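Local coordinates for PUA domain-containing protein (Aeropyrum pernix, PDB 2CX0), which is of unknown function but carries a PUA domain, and therefore probably binds RNA, perhaps in translation initiation, at residues P78-L83 against A174-A179; K92-V97 against V128-Y133; V117-S122 against A151-Y156; V144-S149 against A164-H169. All blocks are in the same frame, centred on the assembly; numbering follows the deposited sequence.

In the fold
Along the chain, interaction 1 opens first and closes last, bringing the C-terminal helix 174-183 back against helix 80-86, so that the other three contacts fall between its halves. Those three belong to the PUA domain, and all reach the one mixed sheet. Interaction 2 pairs its parallel neighbours 93-97 and 128-133; interaction 3, its centre about 10 Å from that of interaction 2, sets helix 149-158 against edge strand 116-121; interaction 4, centre about 9 Å from that of interaction 2, joins strands 138-145 and 163-170. Interactions 1 and 3 lie farthest apart, about 25 Å between centres. Leu83 meets Ala130, and His169 meets Thr79 and Trp176, so the PUA sheet packs directly on the helix pair of interaction 1.

Interaction 1: P78-L83 against A174-A179; sequences PTLQCL and ALWELA
Gln81 and Trp176 carry a helix-to-helix contact in which the first turn of helix 80-86 rests against the C-terminal helix 174-183, which follows strand 163-170. Gln81 puts NE2 over one face of the indole, 3.3 Å from the ring plane and offset toward the rim, the amide and ring planes 35° apart. From there Gln81 NE2 makes a weak, bent hydrogen bond of 3.2 Å to Trp176 O; its stronger partner is Gln180. A bend at chi2 (77°) carries the amide across to helix 174-183, where Gln81 OE1 lies 3.4 Å from Ala179 CB. Leu80 works at the indole's rim: its CB lies at the edge in the ring plane, while Leu80 CD1 reaches Trp176 CD1 at 3.9 Å. Thr79 N-caps helix 80-86, its OG1 accepting from Cys82 N at 2.9 Å and donating outward to the backbone O of Pro66, and this fixes the turn that presents Leu80 and Gln81. With an alanine at Trp176, a gap is likely to open beside Leu80 and the face under Gln81 NE2 to be lost, leaving the amide steadied mainly by Gln180. Gln81 OE1 is buried without a polar partner, which implies that packing, more than bonding, holds this amide's oxygen end.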
loop_
_atom_site.group_PDB
_atom_site.type_symbol
_atom_site.label_atom_id
_atom_site.label_comp_id
_atom_site.label_asym_id
_atom_site.label_seq_id
_atom_site.Cartn_x
_atom_site.Cartn_y
_atom_site.Cartn_z
ATOM N N PRO A 78 1.542 1.193 -3.317
ATOM C CA PRO A 78 2.703 0.593 -2.651
ATOM C C PRO A 78 2.207 -0.584 -1.782
ATOM O O PRO A 78 1.073 -0.564 -1.217
ATOM C CB PRO A 78 3.213 1.693 -1.703
ATOM C CG PRO A 78 1.827 2.506 -1.383
ATOM C CD PRO A 78 1.030 2.416 -2.680
ATOM N N THR A 79 3.091 -1.575 -1.610
ATOM C CA THR A 79 2.829 -2.635 -0.684
ATOM C C THR A 79 3.230 -2.073 0.686
ATOM O O THR A 79 3.906 -1.008 0.809
ATOM C CB THR A 79 3.781 -3.806 -0.903
ATOM O OG1 THR A 79 5.158 -3.291 -0.910
ATOM C CG2 THR A 79 3.393 -4.533 -2.262
ATOM N N LEU A 80 2.876 -2.819 1.729
ATOM C CA LEU A 80 3.323 -2.381 3.071
ATOM C C LEU A 80 4.845 -2.533 3.155
ATOM O O LEU A 80 5.508 -1.798 3.905
ATOM C CB LEU A 80 2.651 -3.220 4.180
ATOM C CG LEU A 80 1.139 -2.945 4.247
ATOM C CD1 LEU A 80 0.650 -3.690 5.488
ATOM C CD2 LEU A 80 0.799 -1.425 4.425
ATOM N N GLN A 81 5.415 -3.520 2.437
ATOM C CA GLN A 81 6.893 -3.698 2.412
ATOM C C GLN A 81 7.566 -2.430 1.834
ATOM O O GLN A 81 8.636 -2.017 2.304
ATOM C CB GLN A 81 7.307 -4.935 1.561
ATOM C CG GLN A 81 6.939 -6.302 2.230
ATOM C CD GLN A 81 5.461 -6.694 2.136
ATOM O OE1 GLN A 81 4.664 -6.010 1.451
ATOM N NE2 GLN A 81 5.092 -7.813 2.806
ATOM N N CYS A 82 6.929 -1.819 0.827
ATOM C CA CYS A 82 7.438 -0.593 0.240
ATOM C C CYS A 82 7.435 0.518 1.313
ATOM O O CYS A 82 8.394 1.342 1.472
ATOM C CB CYS A 82 6.540 -0.170 -0.933
ATOM S SG CYS A 82 6.996 1.440 -1.656
ATOM N N LEU A 83 6.386 0.547 2.112
ATOM C CA LEU A 83 6.354 1.610 3.153
ATOM C C LEU A 83 7.454 1.395 4.216
ATOM O O LEU A 83 7.984 2.349 4.799
ATOM C CB LEU A 83 4.994 1.676 3.821
ATOM C CG LEU A 83 3.846 1.950 2.819
ATOM C CD1 LEU A 83 2.553 2.168 3.666
ATOM C CD2 LEU A 83 4.101 3.155 1.851
ATOM N N ALA A 174 -3.331 -11.776 1.078
ATOM C CA ALA A 174 -2.610 -12.660 0.186
ATOM C C ALA A 174 -1.408 -11.990 -0.475
ATOM O O ALA A 174 -0.318 -12.607 -0.548
ATOM C CB ALA A 174 -3.557 -13.206 -0.857
ATOM N N LEU A 175 -1.601 -10.758 -0.946
ATOM C CA LEU A 175 -0.489 -10.042 -1.574
ATOM C C LEU A 175 0.624 -9.787 -0.532
ATOM O O LEU A 175 1.830 -9.916 -0.852
ATOM C CB LEU A 175 -0.952 -8.704 -2.199
ATOM C CG LEU A 175 0.148 -7.721 -2.675
ATOM C CD1 LEU A 175 0.939 -8.333 -3.852
ATOM C CD2 LEU A 175 -0.467 -6.454 -3.149
ATOM N N TRP A 176 0.207 -9.453 0.710
ATOM C CA TRP A 176 1.177 -9.179 1.765
ATOM C C TRP A 176 2.046 -10.429 2.004
ATOM O O TRP A 176 3.294 -10.320 2.099
ATOM C CB TRP A 176 0.462 -8.824 3.078
ATOM C CG TRP A 176 1.437 -8.340 4.093
ATOM C CD1 TRP A 176 1.956 -7.089 4.188
ATOM C CD2 TRP A 176 2.090 -9.130 5.071
ATOM N NE1 TRP A 176 2.926 -7.046 5.167
ATOM C CE2 TRP A 176 3.021 -8.287 5.736
ATOM C CE3 TRP A 176 1.976 -10.471 5.462
ATOM C CZ2 TRP A 176 3.842 -8.742 6.781
ATOM C CZ3 TRP A 176 2.789 -10.936 6.510
ATOM C CH2 TRP A 176 3.710 -10.072 7.156
ATOM N N GLU A 177 1.411 -11.604 2.059
ATOM C CA GLU A 177 2.162 -12.830 2.341
ATOM C C GLU A 177 3.099 -13.168 1.198
ATOM O O GLU A 177 4.229 -13.540 1.409
ATOM C CB GLU A 177 1.218 -14.023 2.626
ATOM C CG GLU A 177 0.410 -13.876 3.936
ATOM C CD GLU A 177 1.247 -13.925 5.222
ATOM O OE1 GLU A 177 2.475 -14.186 5.219
ATOM O OE2 GLU A 177 0.657 -13.702 6.279
ATOM N N LEU A 178 2.590 -13.048 -0.018
ATOM C CA LEU A 178 3.412 -13.292 -1.169
ATOM C C LEU A 178 4.631 -12.312 -1.176
ATOM O O LEU A 178 5.795 -12.725 -1.419
ATOM C CB LEU A 178 2.552 -13.118 -2.422
ATOM C CG LEU A 178 3.425 -13.091 -3.696
ATOM C CD1 LEU A 178 4.148 -14.454 -3.879
ATOM C CD2 LEU A 178 2.480 -12.807 -4.894
ATOM N N ALA A 179 4.364 -11.039 -0.903
ATOM C CA ALA A 179 5.431 -10.013 -0.920
ATOM C C ALA A 179 6.473 -10.275 0.152
ATOM O O ALA A 179 7.672 -10.107 -0.118
ATOM C CB ALA A 179 4.874 -8.597 -0.760
#

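Interaction 2: K92-V97 against V128-Y133; sequences KGVVLV and VVAALY
Val95 is gripped through both its backbone N and its O by the neighbouring parallel strand: Val95 N donates to Ala130 O at 3.0 Å, in the carbonyl plane, and Val95 O accepts from Leu132 N at 2.9 Å. One step on, Val97 N donates to Leu132 O at 2.9 Å, tilted 22° from the carbonyl plane. The ladder frays at its start, where Ala130 N to Gly93 O is a weak bond of 3.5 Å and a water then takes over, accepting from Lys92 N and donating to Val128 O. On one face, Val94 CG1 sits 4.2 Å from Ala130 CB, and Leu96 CD2 lies 4.0 Å from Leu132 CB; the Leu96 branch gets there because CG stands opposite the carbonyl carbon (chi1 -54°). Val95, Val129 and Ala131 take the other. At the far end Tyr133 turns the edge of its ring to Val97, with CD1 3.6 Å from Val97 O. Further out, helix 99-107 covers Val97 and Ala131 through Ala102 and Leu105, while Leu83 packs on Ala130 from the opposite face. A sulfate, probably from the crystallisation liquor, lies about 4 Å from the Tyr133 side chain. This is the parallel strand pair of the PUA domain's mixed sheet, with 116-121 on the far edge of 93-97. Three good bonds thus pair Val95 N and O, Leu132 N and O, Ala130 O and Val97 N among mainly apolar side chains.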
loop_
_atom_site.group_PDB
_atom_site.type_symbol
_atom_site.label_atom_id
_atom_site.label_comp_id
_atom_site.label_asym_id
_atom_site.label_seq_id
_atom_site.Cartn_x
_atom_site.Cartn_y
_atom_site.Cartn_z
ATOM N N LYS A 92 0.695 11.297 0.002
ATOM C CA LYS A 92 0.021 12.603 0.227
ATOM C C LYS A 92 -0.471 12.691 1.690
ATOM O O LYS A 92 -0.547 13.769 2.284
ATOM C CB LYS A 92 -1.142 12.708 -0.716
ATOM C CG LYS A 92 -0.666 12.956 -2.145
ATOM C CD LYS A 92 -1.840 13.305 -3.036
ATOM C CE LYS A 92 -1.394 13.585 -4.471
ATOM N NZ LYS A 92 -1.010 15.010 -4.721
ATOM N N GLY A 93 -0.831 11.550 2.265
ATOM C CA GLY A 93 -1.264 11.596 3.647
ATOM C C GLY A 93 -1.294 10.245 4.344
ATOM O O GLY A 93 -1.165 9.188 3.709
ATOM N N VAL A 94 -1.402 10.284 5.657
ATOM C CA VAL A 94 -1.539 9.060 6.405
ATOM C C VAL A 94 -2.594 9.372 7.489
ATOM O O VAL A 94 -2.778 10.547 7.860
ATOM C CB VAL A 94 -0.234 8.587 7.078
ATOM C CG1 VAL A 94 0.818 8.154 6.028
ATOM C CG2 VAL A 94 0.217 9.609 8.009
ATOM N N VAL A 95 -3.248 8.308 7.981
ATOM C CA VAL A 95 -4.286 8.421 9.003
ATOM C C VAL A 95 -3.829 7.539 10.121
ATOM O O VAL A 95 -3.469 6.370 9.883
ATOM C CB VAL A 95 -5.644 7.906 8.442
ATOM C CG1 VAL A 95 -6.697 7.899 9.529
ATOM C CG2 VAL A 95 -6.095 8.820 7.251
ATOM N N LEU A 96 -3.813 8.082 11.337
ATOM C CA LEU A 96 -3.377 7.330 12.492
ATOM C C LEU A 96 -4.614 6.740 13.115
ATOM O O LEU A 96 -5.673 7.398 13.149
ATOM C CB LEU A 96 -2.684 8.268 13.476
ATOM C CG LEU A 96 -1.545 9.079 12.853
ATOM C CD1 LEU A 96 -0.925 10.002 13.920
ATOM C CD2 LEU A 96 -0.508 8.117 12.260
ATOM N N VAL A 97 -4.492 5.507 13.603
ATOM C CA VAL A 97 -5.664 4.781 14.137
ATOM C C VAL A 97 -5.385 4.194 15.510
ATOM O O VAL A 97 -4.224 3.954 15.889
ATOM C CB VAL A 97 -6.125 3.630 13.167
ATOM C CG1 VAL A 97 -6.251 4.147 11.729
ATOM C CG2 VAL A 97 -5.065 2.387 13.189
ATOM N N VAL A 128 -4.549 8.236 -2.532
ATOM C CA VAL A 128 -3.961 7.073 -1.895
ATOM C C VAL A 128 -3.381 7.497 -0.537
ATOM O O VAL A 128 -2.602 8.451 -0.455
ATOM C CB VAL A 128 -2.802 6.503 -2.729
ATOM C CG1 VAL A 128 -2.218 5.270 -2.021
ATOM C CG2 VAL A 128 -3.293 6.187 -4.164
ATOM N N VAL A 129 -3.768 6.784 0.521
ATOM C CA VAL A 129 -3.221 7.065 1.841
ATOM C C VAL A 129 -2.923 5.755 2.553
ATOM O O VAL A 129 -3.400 4.681 2.124
ATOM C CB VAL A 129 -4.195 7.875 2.723
ATOM C CG1 VAL A 129 -4.519 9.226 2.043
ATOM C CG2 VAL A 129 -5.554 7.016 3.009
ATOM N N ALA A 130 -2.154 5.833 3.643
ATOM C CA ALA A 130 -1.848 4.652 4.438
ATOM C C ALA A 130 -2.414 4.850 5.832
ATOM O O ALA A 130 -2.415 5.988 6.317
ATOM C CB ALA A 130 -0.299 4.418 4.573
ATOM N N ALA A 131 -2.875 3.761 6.457
ATOM C CA ALA A 131 -3.367 3.833 7.827
ATOM C C ALA A 131 -2.281 3.224 8.728
ATOM O O ALA A 131 -1.848 2.091 8.494
ATOM C CB ALA A 131 -4.656 3.046 7.996
ATOM N N LEU A 132 -1.917 3.950 9.797
ATOM C CA LEU A 132 -0.851 3.476 10.693
ATOM C C LEU A 132 -1.352 3.394 12.135
ATOM O O LEU A 132 -2.074 4.291 12.633
ATOM C CB LEU A 132 0.329 4.484 10.743
ATOM C CG LEU A 132 1.401 4.410 9.649
ATOM C CD1 LEU A 132 0.739 4.434 8.229
ATOM C CD2 LEU A 132 2.304 5.704 9.823
ATOM N N TYR A 133 -0.938 2.346 12.824
ATOM C CA TYR A 133 -1.306 2.233 14.267
ATOM C C TYR A 133 -0.554 3.415 14.908
ATOM O O TYR A 133 0.679 3.516 14.752
ATOM C CB TYR A 133 -0.769 0.902 14.807
ATOM C CG TYR A 133 -0.945 0.750 16.304
ATOM C CD1 TYR A 133 -2.024 1.360 16.972
ATOM C CD2 TYR A 133 -0.064 -0.035 17.051
ATOM C CE1 TYR A 133 -2.216 1.173 18.387
ATOM C CE2 TYR A 133 -0.246 -0.229 18.436
ATOM C CZ TYR A 133 -1.308 0.367 19.089
ATOM O OH TYR A 133 -1.432 0.136 20.443
HETATM O O HOH W 1 -0.491 9.494 -1.681
#

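Interaction 3: V117-S122 against A151-Y156; sequences VGVEGS and ALEKLY
Val119 and Tyr156 meet where strand 117-121 runs antiparallel to helix 151-156, their directions 170° apart and their axes 8.4 Å at closest approach. Val119 is the pivot, using a different part of its side chain for each neighbour. Its CG2 branch, opposite the carbonyl carbon because CG1 takes the place opposite the backbone N (chi1 173°), dips to Leu152 CD2 at 3.7 Å and to Tyr156 CD1 at 4.1 Å. Val119 CB is met instead by the carboxylate of Glu153, with OE2 only 3.2 Å away; a bend at chi2 folds that acid back over the strand, and Arg157 pairs with its other oxygen. The Tyr156 ring lies along the backbone of Val117 and Gly118. Gly118 N stands 3.8 Å above one face of the ring, offset toward the rim, while Tyr156 CE2 approaches Val117 O obliquely at 3.3 Å. A single water gathers the polar ends: it accepts from Val119 N, lies within bonding distance of Glu153 OE2, to which it probably donates, and bonds to Tyr156 OH at 2.7 Å. Losing the Tyr156 ring to a leucine would probably uncover the strand at Val117 and Gly118 and leave the water without one of its mates. On its other edge the strand is bonded to Leu96, which Val117 and Gly118 both face, and Leu152 also touches Val95. The arrangement is a helix packed on an outermost strand of the PUA sheet, at a classic beta bulge.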
loop_
_atom_site.group_PDB
_atom_site.type_symbol
_atom_site.label_atom_id
_atom_site.label_comp_id
_atom_site.label_asym_id
_atom_site.label_seq_id
_atom_site.Cartn_x
_atom_site.Cartn_y
_atom_site.Cartn_z
ATOM N N VAL A 117 -7.580 8.560 14.927
ATOM C CA VAL A 117 -7.106 9.415 16.011
ATOM C C VAL A 117 -6.164 10.503 15.562
ATOM O O VAL A 117 -5.666 11.309 16.380
ATOM C CB VAL A 117 -6.372 8.598 17.116
ATOM C CG1 VAL A 117 -7.377 7.535 17.769
ATOM C CG2 VAL A 117 -5.154 7.826 16.494
ATOM N N GLY A 118 -5.884 10.555 14.275
ATOM C CA GLY A 118 -4.946 11.577 13.801
ATOM C C GLY A 118 -4.874 11.580 12.299
ATOM O O GLY A 118 -5.162 10.541 11.651
ATOM N N VAL A 119 -4.579 12.745 11.741
ATOM C CA VAL A 119 -4.443 12.885 10.285
ATOM C C VAL A 119 -3.160 13.644 9.961
ATOM O O VAL A 119 -2.859 14.664 10.609
ATOM C CB VAL A 119 -5.580 13.669 9.668
ATOM C CG1 VAL A 119 -5.278 13.909 8.177
ATOM C CG2 VAL A 119 -6.914 12.931 9.873
ATOM N N GLU A 120 -2.381 13.168 8.985
ATOM C CA GLU A 120 -1.170 13.859 8.616
ATOM C C GLU A 120 -1.158 14.066 7.132
ATOM O O GLU A 120 -1.636 13.202 6.342
ATOM C CB GLU A 120 0.095 13.041 8.980
ATOM C CG GLU A 120 0.396 13.004 10.460
ATOM C CD GLU A 120 1.477 11.999 10.853
ATOM O OE1 GLU A 120 2.207 11.476 9.978
ATOM O OE2 GLU A 120 1.608 11.749 12.067
ATOM N N GLY A 121 -0.569 15.188 6.725
ATOM C CA GLY A 121 -0.514 15.444 5.290
ATOM C C GLY A 121 -1.749 16.176 4.813
ATOM O O GLY A 121 -2.553 16.650 5.632
ATOM N N SER A 122 -1.926 16.234 3.493
ATOM C CA SER A 122 -3.043 16.935 2.873
ATOM C C SER A 122 -3.521 16.069 1.710
ATOM O O SER A 122 -2.720 15.673 0.864
ATOM C CB SER A 122 -2.542 18.297 2.379
ATOM O OG SER A 122 -3.604 19.009 1.781
ATOM N N ALA A 151 -11.802 17.436 6.040
ATOM C CA ALA A 151 -13.068 17.006 6.576
ATOM C C ALA A 151 -12.812 15.920 7.642
ATOM O O ALA A 151 -13.518 15.871 8.657
ATOM C CB ALA A 151 -13.952 16.453 5.472
ATOM N N LEU A 152 -11.830 15.049 7.403
ATOM C CA LEU A 152 -11.564 13.973 8.339
ATOM C C LEU A 152 -11.106 14.559 9.688
ATOM O O LEU A 152 -11.432 14.022 10.758
ATOM C CB LEU A 152 -10.525 13.003 7.754
ATOM C CG LEU A 152 -10.235 11.734 8.577
ATOM C CD1 LEU A 152 -11.542 10.898 8.798
ATOM C CD2 LEU A 152 -9.151 10.883 7.765
ATOM N N GLU A 153 -10.347 15.639 9.627
ATOM C CA GLU A 153 -9.844 16.287 10.841
ATOM C C GLU A 153 -11.040 16.610 11.784
ATOM O O GLU A 153 -10.964 16.477 13.023
ATOM C CB GLU A 153 -9.139 17.607 10.453
ATOM C CG GLU A 153 -7.665 17.451 10.070
ATOM C CD GLU A 153 -6.813 16.988 11.253
ATOM O OE1 GLU A 153 -7.250 17.104 12.399
ATOM O OE2 GLU A 153 -5.688 16.534 11.055
ATOM N N LYS A 154 -12.147 17.035 11.188
ATOM C CA LYS A 154 -13.290 17.374 12.006
ATOM C C LYS A 154 -14.047 16.107 12.406
ATOM O O LYS A 154 -14.354 15.872 13.573
ATOM C CB LYS A 154 -14.204 18.309 11.230
ATOM C CG LYS A 154 -13.479 19.563 10.812
ATOM C CD LYS A 154 -14.440 20.714 10.629
ATOM C CE LYS A 154 -13.726 21.959 10.059
ATOM N NZ LYS A 154 -12.647 22.532 10.932
ATOM N N LEU A 155 -14.291 15.244 11.444
ATOM C CA LEU A 155 -15.062 14.030 11.708
ATOM C C LEU A 155 -14.466 13.088 12.751
ATOM O O LEU A 155 -15.206 12.528 13.547
ATOM C CB LEU A 155 -15.253 13.246 10.394
ATOM C CG LEU A 155 -16.123 13.969 9.327
ATOM C CD1 LEU A 155 -16.013 13.226 7.940
ATOM C CD2 LEU A 155 -17.595 14.014 9.861
ATOM N N TYR A 156 -13.145 12.889 12.771
ATOM C CA TYR A 156 -12.621 11.981 13.767
ATOM C C TYR A 156 -12.723 12.576 15.172
ATOM O O TYR A 156 -12.916 11.859 16.132
ATOM C CB TYR A 156 -11.163 11.540 13.429
ATOM C CG TYR A 156 -10.061 12.368 13.990
ATOM C CD1 TYR A 156 -9.325 13.225 13.165
ATOM C CD2 TYR A 156 -9.667 12.228 15.326
ATOM C CE1 TYR A 156 -8.210 13.939 13.656
ATOM C CE2 TYR A 156 -8.522 12.951 15.834
ATOM C CZ TYR A 156 -7.827 13.795 14.972
ATOM O OH TYR A 156 -6.780 14.539 15.413
HETATM O O HOH W 2 -5.089 15.343 13.468
#

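Interaction 4: V144-S149 against A164-H169; sequences VAEVDS and AVRRVH
Val144 and Arg166 form the firmly bonded part of this contact, an antiparallel hydrogen-bonded pair with a bond in each direction. Val144 N donates to Arg166 O at 2.9 Å, in the carbonyl plane and on a lone pair, and Arg166 N returns a bond of the same length to Val144 O. Next to it Ala145 faces Val165 as a non-hydrogen-bonded pair, and beyond that Glu146 N closes on Ala164 O at 2.8 Å, nearly straight at 168° although tilted from the carbonyl plane. The Val165 side chain continues inward to Val95 and Val129 of the same sheet. These are neighbouring strands of the PUA fold, linked through helix 149-158, and strand 163-170 is kinked by two classic beta bulges: Ala164 and Val165 both face Leu111, Val168 and His169 both face Val142. At the second, Val168 CG2 comes within 3.9 Å of Val144 CG2, and both valines touch Tyr77 of the six-stranded antiparallel sheet. Glu146 and Arg166, both partly exposed, meet each other more loosely. Arg166 starts with CG opposite its backbone N (chi1 177°) and bends at chi3, which brings one guanidinium face over Val144, with Val144 CB 4.0 Å from its plane, toward the rim. Glu146 OE2 comes to the guanidinium edge, but the two planes are 84° apart and the salt bridge to Arg166 NE is long, 3.8 Å. A water spans the remainder, donating to Glu146 OE2 and accepting from Arg166 NH2, while Arg163 gives the carboxylate its stronger partner.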
loop_
_atom_site.group_PDB
_atom_site.type_symbol
_atom_site.label_atom_id
_atom_site.label_comp_id
_atom_site.label_asym_id
_atom_site.label_seq_id
_atom_site.Cartn_x
_atom_site.Cartn_y
_atom_site.Cartn_z
ATOM N N VAL A 144 -7.824 3.984 -0.204
ATOM C CA VAL A 144 -8.275 5.194 -0.820
ATOM C C VAL A 144 -9.078 6.045 0.144
ATOM O O VAL A 144 -10.033 5.564 0.775
ATOM C CB VAL A 144 -9.134 4.834 -2.082
ATOM C CG1 VAL A 144 -9.601 6.149 -2.800
ATOM C CG2 VAL A 144 -8.338 3.915 -3.026
ATOM N N ALA A 145 -8.694 7.316 0.255
ATOM C CA ALA A 145 -9.410 8.207 1.169
ATOM C C ALA A 145 -10.849 8.378 0.655
ATOM O O ALA A 145 -11.068 8.600 -0.526
ATOM C CB ALA A 145 -8.721 9.602 1.243
ATOM N N GLU A 146 -11.818 8.275 1.553
ATOM C CA GLU A 146 -13.227 8.482 1.213
ATOM C C GLU A 146 -13.689 9.881 1.556
ATOM O O GLU A 146 -14.810 10.270 1.213
ATOM C CB GLU A 146 -14.118 7.514 1.961
ATOM C CG GLU A 146 -13.952 6.112 1.463
ATOM C CD GLU A 146 -15.171 5.594 0.696
ATOM O OE1 GLU A 146 -16.316 5.949 1.061
ATOM O OE2 GLU A 146 -14.991 4.811 -0.249
ATOM N N VAL A 147 -12.848 10.630 2.248
ATOM C CA VAL A 147 -13.175 12.022 2.598
ATOM C C VAL A 147 -11.919 12.870 2.497
ATOM O O VAL A 147 -10.809 12.334 2.581
ATOM C CB VAL A 147 -13.734 12.126 4.023
ATOM C CG1 VAL A 147 -15.119 11.498 4.056
ATOM C CG2 VAL A 147 -12.803 11.442 5.014
ATOM N N ASP A 148 -12.065 14.179 2.361
ATOM C CA ASP A 148 -10.880 15.017 2.263
ATOM C C ASP A 148 -10.181 15.014 3.654
ATOM O O ASP A 148 -10.864 14.814 4.693
ATOM C CB ASP A 148 -11.290 16.453 1.930
ATOM C CG ASP A 148 -11.952 16.611 0.545
ATOM O OD1 ASP A 148 -12.496 17.720 0.288
ATOM O OD2 ASP A 148 -11.922 15.672 -0.283
ATOM N N SER A 149 -8.859 15.250 3.692
ATOM C CA SER A 149 -8.135 15.330 4.971
ATOM C C SER A 149 -8.708 16.454 5.884
ATOM O O SER A 149 -8.785 16.300 7.116
ATOM C CB SER A 149 -6.638 15.599 4.739
ATOM O OG SER A 149 -6.490 16.755 3.936
ATOM N N ALA A 164 -13.798 6.001 6.462
ATOM C CA ALA A 164 -12.754 6.996 6.271
ATOM C C ALA A 164 -11.839 6.590 5.091
ATOM O O ALA A 164 -11.473 7.447 4.234
ATOM C CB ALA A 164 -11.906 7.123 7.566
ATOM N N VAL A 165 -11.458 5.311 5.061
ATOM C CA VAL A 165 -10.535 4.825 3.988
ATOM C C VAL A 165 -10.978 3.437 3.527
ATOM O O VAL A 165 -11.236 2.526 4.338
ATOM C CB VAL A 165 -9.062 4.680 4.528
ATOM C CG1 VAL A 165 -8.095 4.140 3.433
ATOM C CG2 VAL A 165 -8.590 6.070 5.120
ATOM N N ARG A 166 -11.050 3.294 2.219
ATOM C CA ARG A 166 -11.428 2.035 1.618
ATOM C C ARG A 166 -10.162 1.208 1.499
ATOM O O ARG A 166 -9.163 1.622 0.870
ATOM C CB ARG A 166 -12.106 2.280 0.242
ATOM C CG ARG A 166 -12.475 0.996 -0.492
ATOM C CD ARG A 166 -13.511 1.227 -1.579
ATOM N NE ARG A 166 -13.183 2.329 -2.477
ATOM C CZ ARG A 166 -12.305 2.244 -3.473
ATOM N NH1 ARG A 166 -11.670 1.095 -3.677
ATOM N NH2 ARG A 166 -12.084 3.293 -4.285
ATOM N N ARG A 167 -10.212 0.021 2.102
ATOM C CA ARG A 167 -9.072 -0.883 2.071
ATOM C C ARG A 167 -8.671 -1.348 0.637
ATOM O O ARG A 167 -9.541 -1.701 -0.164
ATOM C CB ARG A 167 -9.394 -2.138 2.954
ATOM C CG ARG A 167 -8.365 -3.278 2.748
ATOM C CD ARG A 167 -9.013 -4.672 2.896
ATOM N NE ARG A 167 -9.936 -4.940 1.777
ATOM C CZ ARG A 167 -11.259 -4.999 1.867
ATOM N NH1 ARG A 167 -11.869 -4.825 3.023
ATOM N NH2 ARG A 167 -11.974 -5.198 0.769
ATOM N N VAL A 168 -7.384 -1.270 0.290
ATOM C CA VAL A 168 -6.912 -1.835 -0.985
ATOM C C VAL A 168 -5.939 -3.011 -0.666
ATOM O O VAL A 168 -6.032 -4.109 -1.215
ATOM C CB VAL A 168 -6.208 -0.779 -1.815
ATOM C CG1 VAL A 168 -5.379 -1.428 -2.999
ATOM C CG2 VAL A 168 -7.302 0.206 -2.354
ATOM N N HIS A 169 -5.012 -2.781 0.252
ATOM C CA HIS A 169 -4.024 -3.795 0.636
ATOM C C HIS A 169 -3.761 -3.658 2.141
ATOM O O HIS A 169 -3.661 -2.517 2.677
ATOM C CB HIS A 169 -2.726 -3.594 -0.164
ATOM C CG HIS A 169 -1.539 -4.308 0.408
ATOM N ND1 HIS A 169 -0.378 -3.662 0.783
ATOM C CD2 HIS A 169 -1.307 -5.630 0.581
ATOM C CE1 HIS A 169 0.529 -4.571 1.163
ATOM N NE2 HIS A 169 -0.017 -5.770 1.046
HETATM O O HOH W 3 -13.379 5.913 -2.868
#